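GH62 hydrolase (Scytalidium thermophilum, PDB 4PVA) is a family 62 glycoside hydrolase, an alpha-L-arabinofuranosidase that probably removes arabinose side groups from arabinoxylan during the breakdown of plant biomass. Local coordinates at residues C225-K230 and V298-T303; K237-V242 and N274-E279. One frame throughout, in Å; residues are numbered along the deposited sequence. Where two conformers were deposited one is given.

Contact 1: residues C225-K230 and V298-T303. With PO4 (phosphate ion), chain E.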
loop_
_atom_site.group_PDB
_atom_site.type_symbol
_atom_site.label_atom_id
_atom_site.label_comp_id
_atom_site.label_asym_id
_atom_site.label_seq_id
_atom_site.Cartn_x
_atom_site.Cartn_y
_atom_site.Cartn_z
ATOM N N CYS A 225 -5.271 1.852 1.915
ATOM C CA CYS A 225 -4.783 2.971 1.106
ATOM C C CYS A 225 -5.752 4.104 1.285
ATOM O O CYS A 225 -6.948 3.886 1.201
ATOM C CB CYS A 225 -4.769 2.638 -0.402
ATOM S SG CYS A 225 -3.877 1.171 -0.922
ATOM N N ILE A 226 -5.254 5.316 1.507
ATOM C CA ILE A 226 -6.075 6.519 1.535
ATOM C C ILE A 226 -5.502 7.500 0.537
ATOM O O ILE A 226 -4.347 7.922 0.652
ATOM C CB ILE A 226 -6.166 7.171 2.932
ATOM C CG1 ILE A 226 -6.820 6.259 4.001
ATOM C CG2 ILE A 226 -6.939 8.464 2.827
ATOM C CD1 ILE A 226 -6.026 5.065 4.462
ATOM N N TYR A 227 -6.320 7.867 -0.440
ATOM C CA TYR A 227 -5.937 8.759 -1.553
ATOM C C TYR A 227 -6.815 9.990 -1.595
ATOM O O TYR A 227 -8.013 9.928 -1.328
ATOM C CB TYR A 227 -6.082 8.047 -2.877
ATOM C CG TYR A 227 -5.188 6.865 -3.079
ATOM C CD1 TYR A 227 -3.827 7.037 -3.271
ATOM C CD2 TYR A 227 -5.672 5.577 -3.125
ATOM C CE1 TYR A 227 -2.995 5.969 -3.481
ATOM C CE2 TYR A 227 -4.841 4.505 -3.343
ATOM C CZ TYR A 227 -3.500 4.699 -3.513
ATOM O OH TYR A 227 -2.674 3.616 -3.732
ATOM N N ARG A 228 -6.214 11.108 -1.981
ATOM C CA ARG A 228 -6.969 12.289 -2.380
ATOM C C ARG A 228 -7.355 12.194 -3.845
ATOM O O ARG A 228 -6.556 11.794 -4.670
ATOM C CB ARG A 228 -6.079 13.515 -2.208
ATOM C CG ARG A 228 -6.602 14.814 -2.837
ATOM C CD ARG A 228 -7.834 15.299 -2.138
ATOM N NE ARG A 228 -8.600 16.284 -2.937
ATOM C CZ ARG A 228 -8.386 17.589 -2.921
ATOM N NH1 ARG A 228 -7.393 18.114 -2.244
ATOM N NH2 ARG A 228 -9.177 18.360 -3.661
ATOM N N ILE A 229 -8.585 12.563 -4.153
ATOM C CA ILE A 229 -9.031 12.635 -5.537
ATOM C C ILE A 229 -8.889 14.082 -5.993
ATOM O O ILE A 229 -9.516 14.987 -5.458
ATOM C CB ILE A 229 -10.494 12.162 -5.680
ATOM C CG1 ILE A 229 -10.669 10.728 -5.152
ATOM C CG2 ILE A 229 -10.975 12.305 -7.131
ATOM C CD1 ILE A 229 -9.704 9.675 -5.641
ATOM N N LYS A 230 -7.996 14.283 -6.943
ATOM C CA LYS A 230 -7.681 15.653 -7.415
ATOM C C LYS A 230 -8.964 16.380 -7.877
ATOM O O LYS A 230 -9.786 15.825 -8.561
ATOM C CB LYS A 230 -6.700 15.551 -8.570
ATOM C CG LYS A 230 -6.236 16.902 -9.108
ATOM C CD LYS A 230 -5.206 16.742 -10.207
ATOM C CE LYS A 230 -4.965 18.035 -10.985
ATOM N NZ LYS A 230 -4.671 19.161 -10.069
ATOM N N VAL A 298 -2.010 2.073 -6.182
ATOM C CA VAL A 298 -2.076 2.854 -7.419
ATOM C C VAL A 298 -0.695 3.388 -7.786
ATOM O O VAL A 298 0.033 3.935 -6.923
ATOM C CB VAL A 298 -3.065 4.040 -7.241
ATOM C CG1 VAL A 298 -3.085 4.927 -8.478
ATOM C CG2 VAL A 298 -4.446 3.524 -6.909
ATOM N N ILE A 299 -0.322 3.286 -9.037
ATOM C CA ILE A 299 0.914 3.890 -9.526
ATOM C C ILE A 299 0.696 5.384 -9.632
ATOM O O ILE A 299 -0.150 5.854 -10.397
ATOM C CB ILE A 299 1.330 3.316 -10.885
ATOM C CG1 ILE A 299 1.465 1.796 -10.839
ATOM C CG2 ILE A 299 2.668 3.931 -11.312
ATOM C CD1 ILE A 299 1.799 1.173 -12.177
ATOM N N ARG A 300 1.455 6.152 -8.869
ATOM C CA ARG A 300 1.220 7.587 -8.782
ATOM C C ARG A 300 2.190 8.396 -9.668
ATOM O O ARG A 300 3.393 8.170 -9.670
ATOM C CB ARG A 300 1.315 8.030 -7.328
ATOM C CG ARG A 300 0.078 7.678 -6.539
ATOM C CD ARG A 300 0.293 7.865 -5.047
ATOM N NE ARG A 300 1.057 6.763 -4.450
ATOM C CZ ARG A 300 2.304 6.829 -3.968
ATOM N NH1 ARG A 300 2.958 7.992 -3.872
ATOM N NH2 ARG A 300 2.853 5.730 -3.503
ATOM N N THR A 301 1.648 9.388 -10.378
ATOM C CA THR A 301 2.434 10.425 -11.056
ATOM C C THR A 301 2.517 11.707 -10.266
ATOM O O THR A 301 3.442 12.501 -10.505
ATOM C CB THR A 301 1.834 10.756 -12.445
ATOM O OG1 THR A 301 0.455 11.091 -12.277
ATOM C CG2 THR A 301 1.975 9.563 -13.347
ATOM N N LEU A 302 1.579 11.947 -9.372
ATOM C CA LEU A 302 1.603 13.081 -8.451
ATOM C C LEU A 302 2.197 12.482 -7.196
ATOM O O LEU A 302 1.498 11.848 -6.398
ATOM C CB LEU A 302 0.189 13.644 -8.260
ATOM C CG LEU A 302 -0.492 14.066 -9.566
ATOM C CD1 LEU A 302 -1.918 14.455 -9.280
ATOM C CD2 LEU A 302 0.239 15.228 -10.225
ATOM N N THR A 303 3.492 12.639 -7.028
ATOM C CA THR A 303 4.248 11.788 -6.108
ATOM C C THR A 303 4.407 12.304 -4.688
ATOM O O THR A 303 5.012 11.607 -3.881
ATOM C CB THR A 303 5.650 11.525 -6.652
ATOM O OG1 THR A 303 6.325 12.775 -6.795
ATOM C CG2 THR A 303 5.581 10.831 -7.975
HETATM P P PO4 E . -7.929 21.698 -3.179
HETATM O O1 PO4 E . -9.116 22.074 -2.345
HETATM O O2 PO4 E . -7.146 20.875 -2.191
HETATM O O3 PO4 E . -8.388 20.915 -4.379
HETATM O O4 PO4 E . -7.122 22.864 -3.667
HETATM O O HOH W 1 -0.169 4.260 -4.305
#

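Contact 2: residues K237-V242 and N274-E279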
loop_
_atom_site.group_PDB
_atom_site.type_symbol
_atom_site.label_atom_id
_atom_site.label_comp_id
_atom_site.label_asym_id
_atom_site.label_seq_id
_atom_site.Cartn_x
_atom_site.Cartn_y
_atom_site.Cartn_z
ATOM N N LYS A 237 -13.920 13.541 -1.734
ATOM C CA LYS A 237 -12.592 14.102 -1.781
ATOM C C LYS A 237 -11.523 13.039 -1.524
ATOM O O LYS A 237 -10.455 13.125 -2.102
ATOM C CB LYS A 237 -12.459 15.235 -0.755
ATOM C CG LYS A 237 -11.148 15.991 -0.809
ATOM C CD LYS A 237 -11.185 17.125 0.199
ATOM C CE LYS A 237 -10.374 18.287 -0.234
ATOM N NZ LYS A 237 -10.760 19.417 0.688
ATOM N N TYR A 238 -11.845 12.103 -0.626
ATOM C CA TYR A 238 -10.933 11.057 -0.160
ATOM C C TYR A 238 -11.486 9.648 -0.373
ATOM O O TYR A 238 -12.650 9.364 -0.090
ATOM C CB TYR A 238 -10.548 11.276 1.316
ATOM C CG TYR A 238 -9.536 12.379 1.449
ATOM C CD1 TYR A 238 -8.203 12.137 1.175
ATOM C CD2 TYR A 238 -9.940 13.677 1.698
ATOM C CE1 TYR A 238 -7.281 13.146 1.230
ATOM C CE2 TYR A 238 -9.028 14.695 1.757
ATOM C CZ TYR A 238 -7.708 14.416 1.506
ATOM O OH TYR A 238 -6.784 15.432 1.577
ATOM N N LEU A 239 -10.620 8.781 -0.881
ATOM C CA LEU A 239 -10.936 7.393 -1.186
ATOM C C LEU A 239 -10.147 6.517 -0.222
ATOM O O LEU A 239 -8.925 6.606 -0.175
ATOM C CB LEU A 239 -10.543 7.089 -2.632
ATOM C CG LEU A 239 -10.706 5.670 -3.123
ATOM C CD1 LEU A 239 -12.167 5.223 -3.141
ATOM C CD2 LEU A 239 -10.085 5.492 -4.507
ATOM N N LEU A 240 -10.847 5.652 0.487
ATOM C CA LEU A 240 -10.257 4.620 1.357
ATOM C C LEU A 240 -10.452 3.258 0.715
ATOM O O LEU A 240 -11.578 2.894 0.341
ATOM C CB LEU A 240 -10.924 4.617 2.737
ATOM C CG LEU A 240 -10.575 3.442 3.654
ATOM C CD1 LEU A 240 -9.133 3.455 4.080
ATOM C CD2 LEU A 240 -11.521 3.452 4.855
ATOM N N LEU A 241 -9.356 2.519 0.583
ATOM C CA LEU A 241 -9.365 1.114 0.147
ATOM C C LEU A 241 -8.889 0.252 1.303
ATOM O O LEU A 241 -7.924 0.625 1.971
ATOM C CB LEU A 241 -8.427 0.900 -1.015
ATOM C CG LEU A 241 -8.592 1.842 -2.202
ATOM C CD1 LEU A 241 -7.607 1.487 -3.285
ATOM C CD2 LEU A 241 -10.013 1.851 -2.734
ATOM N N VAL A 242 -9.544 -0.867 1.551
ATOM C CA VAL A 242 -9.095 -1.839 2.563
ATOM C C VAL A 242 -9.285 -3.218 1.995
ATOM O O VAL A 242 -10.301 -3.513 1.389
ATOM C CB VAL A 242 -9.836 -1.702 3.936
ATOM C CG1 VAL A 242 -9.306 -2.721 4.945
ATOM C CG2 VAL A 242 -9.732 -0.294 4.504
ATOM N N ASN A 274 -19.458 -6.742 -5.547
ATOM C CA ASN A 274 -19.205 -5.430 -6.181
ATOM C C ASN A 274 -18.154 -4.697 -5.375
ATOM O O ASN A 274 -18.424 -3.813 -4.552
ATOM C CB ASN A 274 -20.434 -4.557 -6.398
ATOM C CG ASN A 274 -20.128 -3.355 -7.267
ATOM O OD1 ASN A 274 -19.549 -3.515 -8.356
ATOM N ND2 ASN A 274 -20.512 -2.170 -6.814
ATOM N N PRO A 275 -16.919 -5.119 -5.610
ATOM C CA PRO A 275 -15.784 -4.593 -4.873
ATOM C C PRO A 275 -15.212 -3.393 -5.593
ATOM O O PRO A 275 -15.562 -3.103 -6.739
ATOM C CB PRO A 275 -14.801 -5.759 -4.966
ATOM C CG PRO A 275 -15.002 -6.283 -6.370
ATOM C CD PRO A 275 -16.509 -6.193 -6.548
ATOM N N TRP A 276 -14.273 -2.720 -4.957
ATOM C CA TRP A 276 -13.449 -1.732 -5.683
ATOM C C TRP A 276 -12.620 -2.488 -6.725
ATOM O O TRP A 276 -12.642 -2.095 -7.907
ATOM C CB TRP A 276 -12.596 -0.916 -4.735
ATOM C CG TRP A 276 -11.918 0.221 -5.399
ATOM C CD1 TRP A 276 -12.466 1.421 -5.716
ATOM C CD2 TRP A 276 -10.552 0.258 -5.888
ATOM N NE1 TRP A 276 -11.516 2.232 -6.328
ATOM C CE2 TRP A 276 -10.344 1.539 -6.440
ATOM C CE3 TRP A 276 -9.487 -0.650 -5.889
ATOM C CZ2 TRP A 276 -9.114 1.908 -7.002
ATOM C CZ3 TRP A 276 -8.295 -0.253 -6.432
ATOM C CH2 TRP A 276 -8.140 0.984 -6.991
ATOM N N ALA A 277 -11.942 -3.558 -6.307
ATOM C CA ALA A 277 -11.238 -4.441 -7.231
ATOM C C ALA A 277 -11.248 -5.815 -6.637
ATOM O O ALA A 277 -10.924 -5.999 -5.450
ATOM C CB ALA A 277 -9.800 -3.978 -7.459
ATOM N N GLY A 278 -11.613 -6.804 -7.425
ATOM C CA GLY A 278 -11.643 -8.172 -6.985
ATOM C C GLY A 278 -11.938 -9.091 -8.158
ATOM O O GLY A 278 -12.176 -8.633 -9.280
ATOM N N GLU A 279 -11.999 -10.389 -7.902
ATOM C CA GLU A 279 -12.335 -11.353 -8.960
ATOM C C GLU A 279 -13.605 -10.931 -9.700
ATOM O O GLU A 279 -13.722 -11.164 -10.895
ATOM C CB GLU A 279 -12.532 -12.755 -8.368
ATOM C CG GLU A 279 -12.729 -13.818 -9.447
ATOM C CD GLU A 279 -12.883 -15.220 -8.931
ATOM O OE1 GLU A 279 -13.103 -15.431 -7.714
ATOM O OE2 GLU A 279 -12.832 -16.132 -9.817
#

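Contact 1: residues C225-K230 and V298-T303
The ring of Y227 reaches from strand 222-229 onto V298 and R300, where the chain leaves strand 296-298. From CB the side chain runs toward the loop, CG lying opposite the carbonyl carbon and beside the backbone N (chi1 -64°). Y227 CE1 comes to 4.1 Å from R300 CD, which sits at the ring edge near its plane; the guanidinium of R300 is turned 34° from the ring. Y227 CE2 and Y227 CZ lie against the CG2 methyl of V298, which approaches the ring obliquely, CZ at 3.7 Å. At the tip, V298 N donates to Y227 OH (3.0 Å, 157°), and Y227 OH in turn donates to a water 2.6 Å away in the ring plane. That water also accepts from R300 NE (2.8 Å) and donates to V298 O, so the phenol and both polar ends of V298's backbone are tied together. R300 is steadied further by E297 and V105 O. Nearer the surface, K230 CD touches L302 CD1; beside it, R228 NH1 and NH2 bind a phosphate probably from the crystallisation liquor. A phenylalanine in place of Y227 would probably keep the apolar packing but leave V298 N and the water without their shared oxygen. At its buried centre the contact is apolar along the ring and polar at its end, where one hydroxyl both accepts and donates.

Contact 2: residues K237-V242 and N274-E279
L241 lays its two methyls on the indole of W276, a buried apolar contact between strand 238-245 and the loop 274-279. The loop enters through N274 and P275, the latter packed on N281. W276 follows and makes all of the loop's contact with the strand. Its CG stands opposite the backbone N (chi1 -171°), which sends the indole out from the loop to the strand. L241 CD2 sits over one face of the five-membered ring, 3.6 Å from its centroid and 10° off the ring normal, a CH-pi contact. The other methyl, L241 CD1, covers the six-membered ring, 3.7 Å from W276 CZ3, so the branched end of one leucine spans both rings. The side chain of L239, two residues earlier on the strand, crosses that of W276 at about a right angle, its CD2 4.0 Å from W276 NE1. Around the same indole W26 and F317 stand edge-to-face, and the ring of W24 meets it at about 45°. W276 O accepts from W26 NE1 and N281 ND2, fixing the backbone from which the indole springs. W276 and A277 have the geometry of a classic beta bulge. At G278 a side chain would run into P275 CG, and its N is bonded to N281 OD1. Meeting W26 and F317, from the single sheet that holds strands 26-28 and 316-321, as well as the leucines of strand 238-245, W276 forms part of an aromatic-rich core between two sheets, consistent with the five-bladed beta-propeller fold of family 62.

How the contacts relate
Contacts 1 and 2 lie with their centres 13 Å apart and share one sheet, in which strands 222-229 and 238-245 are antiparallel neighbours. Backbone pairing joins them: I229 N lies 2.8 Å from K237 O, and C225 O 2.8 Å from L241 N, both probable hydrogen bonds. Along the chain the order is 225-230, 237-242, 274-279, 298-303, so contact 2 is nested within the loop closed by contact 1. The contacts join this sheet to the end of strand 296-298 and to the loop before strand 282-284, the outermost strands of one other sheet. They thus bind probably adjacent propeller blades, the second holding strands near both chain ends, 26-28 and 336-341.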